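Local coordinates for Poly(Beta-D-mannuronate) lyase (Pseudopedobacter saltans, PDB 7O79), which probably cleaves alginate at its beta-D-mannuronate units by beta-elimination, as a parallel beta-helix polysaccharide lyase of family 6, at residues E206-K214 against V225-R235; R259-N269 against Y312-N323. One frame throughout, in Å; residues are numbered along the deposited sequence.

Contact 1 of 2, residues E206-K214 against V225-R235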
# COMPACT_ATOMS: atom_id res chain seq x y z
N GLU A 206 -8.88 7.32 -3.70
CA GLU A 206 -9.90 6.69 -4.54
C GLU A 206 -11.00 5.99 -3.74
O GLU A 206 -12.03 5.64 -4.34
CB GLU A 206 -9.25 5.68 -5.49
CG GLU A 206 -8.68 4.45 -4.78
CD GLU A 206 -7.98 3.51 -5.73
OE1 GLU A 206 -8.08 2.27 -5.54
OE2 GLU A 206 -7.32 4.00 -6.67
N GLY A 207 -10.81 5.76 -2.45
CA GLY A 207 -11.84 5.09 -1.66
C GLY A 207 -12.12 3.67 -2.11
O GLY A 207 -13.27 3.22 -2.08
N MET A 208 -11.08 2.97 -2.56
CA MET A 208 -11.19 1.59 -3.00
C MET A 208 -10.04 0.79 -2.44
O MET A 208 -10.22 -0.00 -1.51
CB MET A 208 -11.21 1.51 -4.53
CG MET A 208 -12.17 2.51 -5.14
SD MET A 208 -12.28 2.48 -6.93
CE MET A 208 -13.44 3.85 -7.14
N GLU A 209 -8.84 0.99 -2.98
CA GLU A 209 -7.64 0.32 -2.50
C GLU A 209 -6.77 1.37 -1.85
O GLU A 209 -6.16 2.19 -2.54
CB GLU A 209 -6.94 -0.41 -3.64
CG GLU A 209 -7.86 -1.38 -4.34
CD GLU A 209 -7.15 -2.27 -5.35
OE1 GLU A 209 -7.82 -2.78 -6.28
OE2 GLU A 209 -5.91 -2.45 -5.22
N ILE A 210 -6.77 1.40 -0.51
CA ILE A 210 -5.85 2.27 0.23
C ILE A 210 -4.42 1.88 -0.09
O ILE A 210 -3.59 2.71 -0.47
CB ILE A 210 -6.12 2.16 1.75
CG1 ILE A 210 -7.55 2.56 2.10
CG2 ILE A 210 -5.10 3.04 2.52
CD1 ILE A 210 -7.94 2.21 3.55
N ILE A 211 -4.11 0.60 0.11
CA ILE A 211 -2.86 -0.03 -0.28
C ILE A 211 -3.20 -1.02 -1.38
O ILE A 211 -4.18 -1.78 -1.27
CB ILE A 211 -2.19 -0.72 0.92
CG1 ILE A 211 -1.63 0.33 1.88
CG2 ILE A 211 -1.08 -1.68 0.47
CD1 ILE A 211 -1.29 -0.19 3.29
N SER A 212 -2.44 -0.99 -2.47
CA SER A 212 -2.67 -1.89 -3.59
C SER A 212 -1.36 -2.63 -3.86
O SER A 212 -0.43 -2.06 -4.44
CB SER A 212 -3.16 -1.13 -4.82
OG SER A 212 -3.42 -2.00 -5.90
N LEU A 213 -1.30 -3.89 -3.45
CA LEU A 213 -0.18 -4.76 -3.78
C LEU A 213 -0.42 -5.41 -5.14
O LEU A 213 -1.43 -6.08 -5.35
CB LEU A 213 0.01 -5.83 -2.70
CG LEU A 213 0.06 -5.32 -1.25
CD1 LEU A 213 0.34 -6.47 -0.29
CD2 LEU A 213 1.12 -4.24 -1.13
N LYS A 214 0.52 -5.21 -6.05
CA LYS A 214 0.50 -5.80 -7.39
C LYS A 214 1.85 -6.43 -7.70
O LYS A 214 2.46 -6.18 -8.74
CB LYS A 214 0.16 -4.73 -8.43
CG LYS A 214 -1.30 -4.26 -8.37
CD LYS A 214 -1.58 -3.23 -9.47
CE LYS A 214 -3.09 -3.02 -9.66
NZ LYS A 214 -3.40 -1.82 -10.49
N VAL A 225 -4.96 2.35 10.46
CA VAL A 225 -5.79 2.96 9.42
C VAL A 225 -7.09 3.42 10.06
O VAL A 225 -7.94 2.59 10.41
CB VAL A 225 -6.06 2.01 8.25
CG1 VAL A 225 -6.90 2.69 7.21
CG2 VAL A 225 -4.75 1.50 7.62
N ILE A 226 -7.28 4.73 10.16
CA ILE A 226 -8.38 5.31 10.93
C ILE A 226 -9.34 6.00 9.97
O ILE A 226 -8.94 6.89 9.20
CB ILE A 226 -7.86 6.30 11.99
CG1 ILE A 226 -7.02 5.56 13.03
CG2 ILE A 226 -9.04 6.99 12.67
CD1 ILE A 226 -6.48 6.47 14.14
N SER A 227 -10.60 5.54 9.97
CA SER A 227 -11.71 6.22 9.30
C SER A 227 -11.41 6.53 7.83
O SER A 227 -11.59 7.65 7.35
CB SER A 227 -12.06 7.51 10.05
OG SER A 227 -13.17 8.17 9.46
N THR A 228 -10.97 5.51 7.09
CA THR A 228 -10.52 5.70 5.71
C THR A 228 -11.34 4.84 4.76
O THR A 228 -11.53 3.64 5.02
CB THR A 228 -9.02 5.39 5.55
OG1 THR A 228 -8.26 6.21 6.44
CG2 THR A 228 -8.56 5.62 4.10
N LYS A 229 -11.80 5.45 3.67
CA LYS A 229 -12.55 4.71 2.68
C LYS A 229 -11.62 3.74 1.95
O LYS A 229 -10.46 4.06 1.68
CB LYS A 229 -13.20 5.67 1.69
CG LYS A 229 -14.25 6.62 2.27
CD LYS A 229 -14.81 7.48 1.14
CE LYS A 229 -15.70 8.59 1.67
NZ LYS A 229 -16.81 8.00 2.48
N GLY A 230 -12.13 2.56 1.64
CA GLY A 230 -11.32 1.54 0.99
C GLY A 230 -10.75 0.56 1.98
O GLY A 230 -11.05 0.57 3.17
N GLY A 231 -9.88 -0.32 1.45
CA GLY A 231 -9.26 -1.36 2.26
C GLY A 231 -7.82 -1.59 1.86
O GLY A 231 -7.29 -0.96 0.93
N ILE A 232 -7.18 -2.51 2.58
CA ILE A 232 -5.82 -2.94 2.28
C ILE A 232 -5.94 -4.13 1.34
O ILE A 232 -6.57 -5.13 1.69
CB ILE A 232 -5.05 -3.33 3.56
CG1 ILE A 232 -4.85 -2.12 4.47
CG2 ILE A 232 -3.69 -3.94 3.19
CD1 ILE A 232 -4.25 -2.47 5.84
N VAL A 233 -5.37 -4.02 0.14
CA VAL A 233 -5.72 -4.95 -0.93
C VAL A 233 -4.46 -5.56 -1.54
O VAL A 233 -3.57 -4.84 -2.00
CB VAL A 233 -6.57 -4.27 -2.02
CG1 VAL A 233 -6.85 -5.21 -3.17
CG2 VAL A 233 -7.89 -3.78 -1.43
N GLY A 234 -4.39 -6.90 -1.52
CA GLY A 234 -3.53 -7.63 -2.44
C GLY A 234 -4.25 -7.83 -3.77
O GLY A 234 -5.04 -8.76 -3.92
N ARG A 235 -4.04 -6.93 -4.72
CA ARG A 235 -4.76 -7.00 -6.00
C ARG A 235 -4.16 -8.04 -6.94
O ARG A 235 -4.89 -8.78 -7.60
CB ARG A 235 -4.76 -5.63 -6.68
CG ARG A 235 -5.32 -5.62 -8.10
CD ARG A 235 -6.79 -6.08 -8.16
NE ARG A 235 -7.27 -6.07 -9.54
CZ ARG A 235 -7.09 -7.05 -10.42
NH1 ARG A 235 -6.48 -8.19 -10.05
NH2 ARG A 235 -7.56 -6.91 -11.66
O HOH W 1 -8.73 3.91 -0.96

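Contact 2 of 2, residues R259-N269 against Y312-N323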
# COMPACT_ATOMS: atom_id res chain seq x y z
N ARG A 259 -8.47 -7.38 1.70
CA ARG A 259 -8.93 -8.10 0.51
C ARG A 259 -7.74 -8.66 -0.26
O ARG A 259 -6.77 -7.95 -0.52
CB ARG A 259 -9.75 -7.18 -0.38
CG ARG A 259 -9.88 -7.69 -1.79
CD ARG A 259 -11.09 -7.11 -2.48
NE ARG A 259 -10.91 -5.76 -3.01
CZ ARG A 259 -10.41 -5.46 -4.22
NH1 ARG A 259 -9.96 -6.42 -5.03
NH2 ARG A 259 -10.34 -4.19 -4.61
N LEU A 260 -7.82 -9.95 -0.62
CA LEU A 260 -6.70 -10.62 -1.28
C LEU A 260 -7.15 -11.35 -2.54
O LEU A 260 -8.21 -11.98 -2.56
CB LEU A 260 -6.03 -11.68 -0.38
CG LEU A 260 -4.99 -11.30 0.68
CD1 LEU A 260 -3.77 -10.63 0.02
CD2 LEU A 260 -5.59 -10.46 1.77
N ALA A 261 -6.30 -11.30 -3.56
CA ALA A 261 -6.21 -12.34 -4.59
C ALA A 261 -4.84 -12.99 -4.51
O ALA A 261 -3.87 -12.36 -4.08
CB ALA A 261 -6.43 -11.76 -6.00
N GLY A 262 -4.75 -14.26 -4.90
CA GLY A 262 -3.45 -14.91 -5.05
C GLY A 262 -3.15 -15.90 -3.93
O GLY A 262 -3.93 -16.11 -3.00
N GLN A 263 -1.97 -16.51 -4.05
CA GLN A 263 -1.67 -17.69 -3.25
C GLN A 263 -0.56 -17.41 -2.24
O GLN A 263 0.29 -16.54 -2.44
CB GLN A 263 -1.29 -18.88 -4.14
CG GLN A 263 0.03 -18.72 -4.88
CD GLN A 263 0.34 -19.93 -5.77
OE1 GLN A 263 -0.27 -20.11 -6.83
NE2 GLN A 263 1.28 -20.77 -5.33
N GLY A 264 -0.61 -18.16 -1.14
CA GLY A 264 0.48 -18.18 -0.18
C GLY A 264 0.54 -17.02 0.77
O GLY A 264 1.57 -16.85 1.43
N HIS A 265 -0.52 -16.21 0.86
CA HIS A 265 -0.52 -15.04 1.73
C HIS A 265 -0.55 -15.45 3.20
O HIS A 265 -1.04 -16.52 3.55
CB HIS A 265 -1.71 -14.14 1.42
CG HIS A 265 -1.75 -13.67 -0.00
ND1 HIS A 265 -0.65 -13.14 -0.63
CD2 HIS A 265 -2.73 -13.73 -0.93
CE1 HIS A 265 -0.97 -12.83 -1.88
NE2 HIS A 265 -2.22 -13.18 -2.09
N HIS A 266 -0.02 -14.56 4.04
CA HIS A 266 -0.05 -14.67 5.50
C HIS A 266 -0.79 -13.44 6.01
O HIS A 266 -0.28 -12.32 5.88
CB HIS A 266 1.36 -14.73 6.10
CG HIS A 266 2.06 -16.03 5.87
ND1 HIS A 266 3.33 -16.28 6.33
CD2 HIS A 266 1.67 -17.15 5.21
CE1 HIS A 266 3.70 -17.50 5.98
NE2 HIS A 266 2.71 -18.05 5.30
N VAL A 267 -1.98 -13.64 6.54
CA VAL A 267 -2.81 -12.54 7.00
C VAL A 267 -3.13 -12.86 8.45
O VAL A 267 -4.04 -13.66 8.73
CB VAL A 267 -4.08 -12.37 6.16
CG1 VAL A 267 -5.00 -11.34 6.76
CG2 VAL A 267 -3.71 -11.95 4.75
N VAL A 268 -2.37 -12.29 9.38
CA VAL A 268 -2.34 -12.72 10.78
C VAL A 268 -2.30 -11.52 11.70
O VAL A 268 -1.65 -10.51 11.40
CB VAL A 268 -1.13 -13.65 11.06
CG1 VAL A 268 -1.26 -14.28 12.44
CG2 VAL A 268 -1.02 -14.74 9.98
N ASN A 269 -2.99 -11.63 12.85
CA ASN A 269 -2.92 -10.65 13.94
C ASN A 269 -3.38 -9.26 13.53
O ASN A 269 -2.89 -8.26 14.07
CB ASN A 269 -1.51 -10.59 14.54
CG ASN A 269 -1.15 -11.87 15.28
OD1 ASN A 269 -1.95 -12.38 16.06
ND2 ASN A 269 0.04 -12.41 15.02
N TYR A 312 -7.76 -12.19 -11.88
CA TYR A 312 -7.50 -12.31 -10.44
C TYR A 312 -6.86 -13.66 -10.16
O TYR A 312 -7.32 -14.68 -10.67
CB TYR A 312 -8.79 -12.15 -9.61
CG TYR A 312 -9.34 -10.73 -9.64
CD1 TYR A 312 -10.16 -10.31 -10.68
CD2 TYR A 312 -9.02 -9.81 -8.64
CE1 TYR A 312 -10.64 -9.01 -10.75
CE2 TYR A 312 -9.52 -8.51 -8.68
CZ TYR A 312 -10.33 -8.12 -9.75
OH TYR A 312 -10.84 -6.85 -9.82
N GLY A 313 -5.80 -13.68 -9.35
CA GLY A 313 -5.19 -14.96 -8.96
C GLY A 313 -6.06 -15.76 -8.00
O GLY A 313 -6.65 -15.22 -7.06
N HIS A 314 -6.14 -17.06 -8.25
CA HIS A 314 -6.83 -17.99 -7.36
C HIS A 314 -6.27 -17.86 -5.94
O HIS A 314 -5.06 -17.83 -5.75
CB HIS A 314 -6.61 -19.41 -7.90
CG HIS A 314 -7.53 -20.45 -7.34
ND1 HIS A 314 -7.45 -21.78 -7.70
CD2 HIS A 314 -8.57 -20.35 -6.48
CE1 HIS A 314 -8.40 -22.46 -7.08
NE2 HIS A 314 -9.09 -21.62 -6.32
N VAL A 315 -7.16 -17.73 -4.95
CA VAL A 315 -6.73 -17.61 -3.55
C VAL A 315 -6.59 -19.02 -2.99
O VAL A 315 -7.58 -19.69 -2.64
CB VAL A 315 -7.68 -16.76 -2.71
CG1 VAL A 315 -7.15 -16.65 -1.27
CG2 VAL A 315 -7.83 -15.35 -3.28
N LYS A 316 -5.35 -19.48 -2.86
CA LYS A 316 -5.12 -20.79 -2.29
C LYS A 316 -3.89 -20.76 -1.40
O LYS A 316 -3.06 -19.85 -1.46
CB LYS A 316 -4.96 -21.85 -3.39
CG LYS A 316 -3.82 -21.57 -4.35
CD LYS A 316 -3.94 -22.46 -5.59
CE LYS A 316 -2.62 -22.56 -6.32
NZ LYS A 316 -2.68 -23.48 -7.49
N ASP A 317 -3.83 -21.75 -0.51
CA ASP A 317 -2.61 -22.08 0.22
C ASP A 317 -2.23 -20.97 1.20
O ASP A 317 -1.07 -20.85 1.58
CB ASP A 317 -1.45 -22.29 -0.76
CG ASP A 317 -1.68 -23.46 -1.70
OD1 ASP A 317 -2.43 -24.40 -1.37
OD2 ASP A 317 -1.02 -23.47 -2.76
N GLY A 318 -3.19 -20.11 1.58
CA GLY A 318 -2.88 -18.98 2.42
C GLY A 318 -3.15 -19.25 3.90
O GLY A 318 -3.80 -20.23 4.26
N LEU A 319 -2.62 -18.37 4.75
CA LEU A 319 -2.81 -18.44 6.19
C LEU A 319 -3.61 -17.21 6.63
O LEU A 319 -3.11 -16.09 6.53
CB LEU A 319 -1.47 -18.51 6.92
CG LEU A 319 -1.50 -18.93 8.39
CD1 LEU A 319 -1.78 -20.44 8.53
CD2 LEU A 319 -0.19 -18.55 9.07
N TYR A 320 -4.83 -17.42 7.12
CA TYR A 320 -5.73 -16.34 7.51
C TYR A 320 -6.16 -16.61 8.96
O TYR A 320 -7.26 -17.09 9.18
CB TYR A 320 -6.94 -16.28 6.54
CG TYR A 320 -6.51 -16.02 5.11
CD1 TYR A 320 -6.23 -14.73 4.67
CD2 TYR A 320 -6.34 -17.07 4.22
CE1 TYR A 320 -5.81 -14.49 3.35
CE2 TYR A 320 -5.91 -16.84 2.89
CZ TYR A 320 -5.64 -15.55 2.48
OH TYR A 320 -5.23 -15.31 1.18
N VAL A 321 -5.28 -16.28 9.93
CA VAL A 321 -5.38 -16.80 11.29
C VAL A 321 -5.24 -15.67 12.31
O VAL A 321 -4.56 -14.67 12.07
CB VAL A 321 -4.30 -17.89 11.55
CG1 VAL A 321 -4.42 -18.47 12.94
CG2 VAL A 321 -4.46 -19.03 10.58
N ASN A 322 -5.92 -15.84 13.46
CA ASN A 322 -5.73 -14.96 14.61
C ASN A 322 -5.99 -13.50 14.27
O ASN A 322 -5.25 -12.61 14.71
CB ASN A 322 -4.34 -15.11 15.21
CG ASN A 322 -4.17 -16.44 15.89
OD1 ASN A 322 -3.33 -17.24 15.50
ND2 ASN A 322 -4.96 -16.67 16.94
N ASN A 323 -7.02 -13.24 13.47
CA ASN A 323 -7.46 -11.89 13.20
C ASN A 323 -8.75 -11.60 13.97
O ASN A 323 -9.44 -12.52 14.42
CB ASN A 323 -7.70 -11.67 11.70
CG ASN A 323 -6.45 -11.94 10.86
OD1 ASN A 323 -5.53 -11.11 10.82
ND2 ASN A 323 -6.41 -13.09 10.17
O HOH W 2 -10.23 -5.10 -7.75
O HOH W 3 -3.60 -17.03 -0.35
O HOH W 4 1.32 -21.51 -2.62
O HOH W 5 -2.81 -18.32 -7.54
O HOH W 6 -0.29 -22.29 -8.61

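Contact 1 of 2, residues E206-K214 against V225-R235
Neighbouring coils of a parallel beta-helix meet here, strand 209-214 pairing in parallel with strand 230-235 through bridges from E209-G231 to L213-G234. A one-residue beta bulge shifts the register between E209 and I211: I210 N donates to G231 O (2.8 Å), while I211 N, buried by the contact, finds no partner in the model. Beyond it, L213 N donates to V233 O (2.9 Å). G230 lies against M208 O, where a side chain would clash. I210 keeps CG1 beside its backbone N (chi1 -60°), which sends CD1 obliquely past T228 CG2 at 3.5 Å and against V225 CG1. On the face shared with S212, the extended chain of E209 crosses V233 at about a right angle, and OE2 lies 3.6 Å from V233 CG1. S212 OG donates to E209 OE2 nearly along the C-O bond (2.6 Å), fixing the carboxylate beside R235 CB. Replacing E209 by an alanine would probably leave the S212 hydroxyl without this acceptor and V233 less covered where the glutamate chain now crosses it. E209 OE1 forms a weak, long ion pair with R259, and R235 turns its guanidinium to R311 O and the Y312 ring, so acidic and basic side chains gather on the face carrying E209, S212 and V233.

Contact 2 of 2, residues R259-N269 against Y312-N323
The imidazole of H265 is sandwiched within its own segment, with L260 CD1 over one face, displaced toward the rim, and Q263 O over the centre of the other; at its edge, in the ring plane, sits Y320 OH, 3.6 Å from H265 CD2. H265 NE2 donates to A261 O, and ND1 is bonded to the backbone N of N240, so both nitrogens hold the ring's rotation. The Y320 ring has L260 CG near its edge, while V267 packs obliquely against it, CB 3.5 Å from CD1. Y320 CG stands beside the backbone N (chi1 -60°), which lays the ring back along H265 and carries its hydroxyl to a water shared with G262 O and K316 O. The Y312 ring meets A261 CB at its edge, and a second water joins its OH to R259 NH1.

V267 O is gripped twice, from opposite faces of its carbonyl plane: by V321 N at 3.1 Å and by N323 ND2 at 2.8 Å, the latter bond running straight (173°) and lying in the amide plane of N323. L319 N bonds H265 O and V267 N bonds L319 O, both at 2.7 Å. On the face of H266 and V268, L319 CD2 touches V268 CG2 (4.0 Å); in the preceding loops Q263 and K316 run side by side, a water joining Q263 OE1 to K316 NZ. The H266-L319 bridge aligns strand 266-268 with the weakly bonded strand 319-321, 4° apart. N270 ND2 bonds N323 OD1 and N360 OD1 takes N323 N, a coil-to-coil run consistent with the asparagine stacks of pectate-lyase-like parallel beta-helices.

The two contacts follow one another along the beta-helix, their centres about 16 Å apart, and the residues of contact 1 all precede those of contact 2 in the chain. They meet where strand 230-236 lies beside strand 255-260: G234 N is 2.8 Å from R259 O and G234 O is 2.9 Å from A261 N, probable hydrogen bonds that join the two pairs of segments. Side chains complete the join, for R235 CZ lies 3.3 Å from Y312 CE2 in a cation-pi contact. E209, R235, R259 and Y312 lie near one another, on the side where the two contacts meet. This cluster of charged and aromatic side chains would be consistent with a saccharide-facing surface.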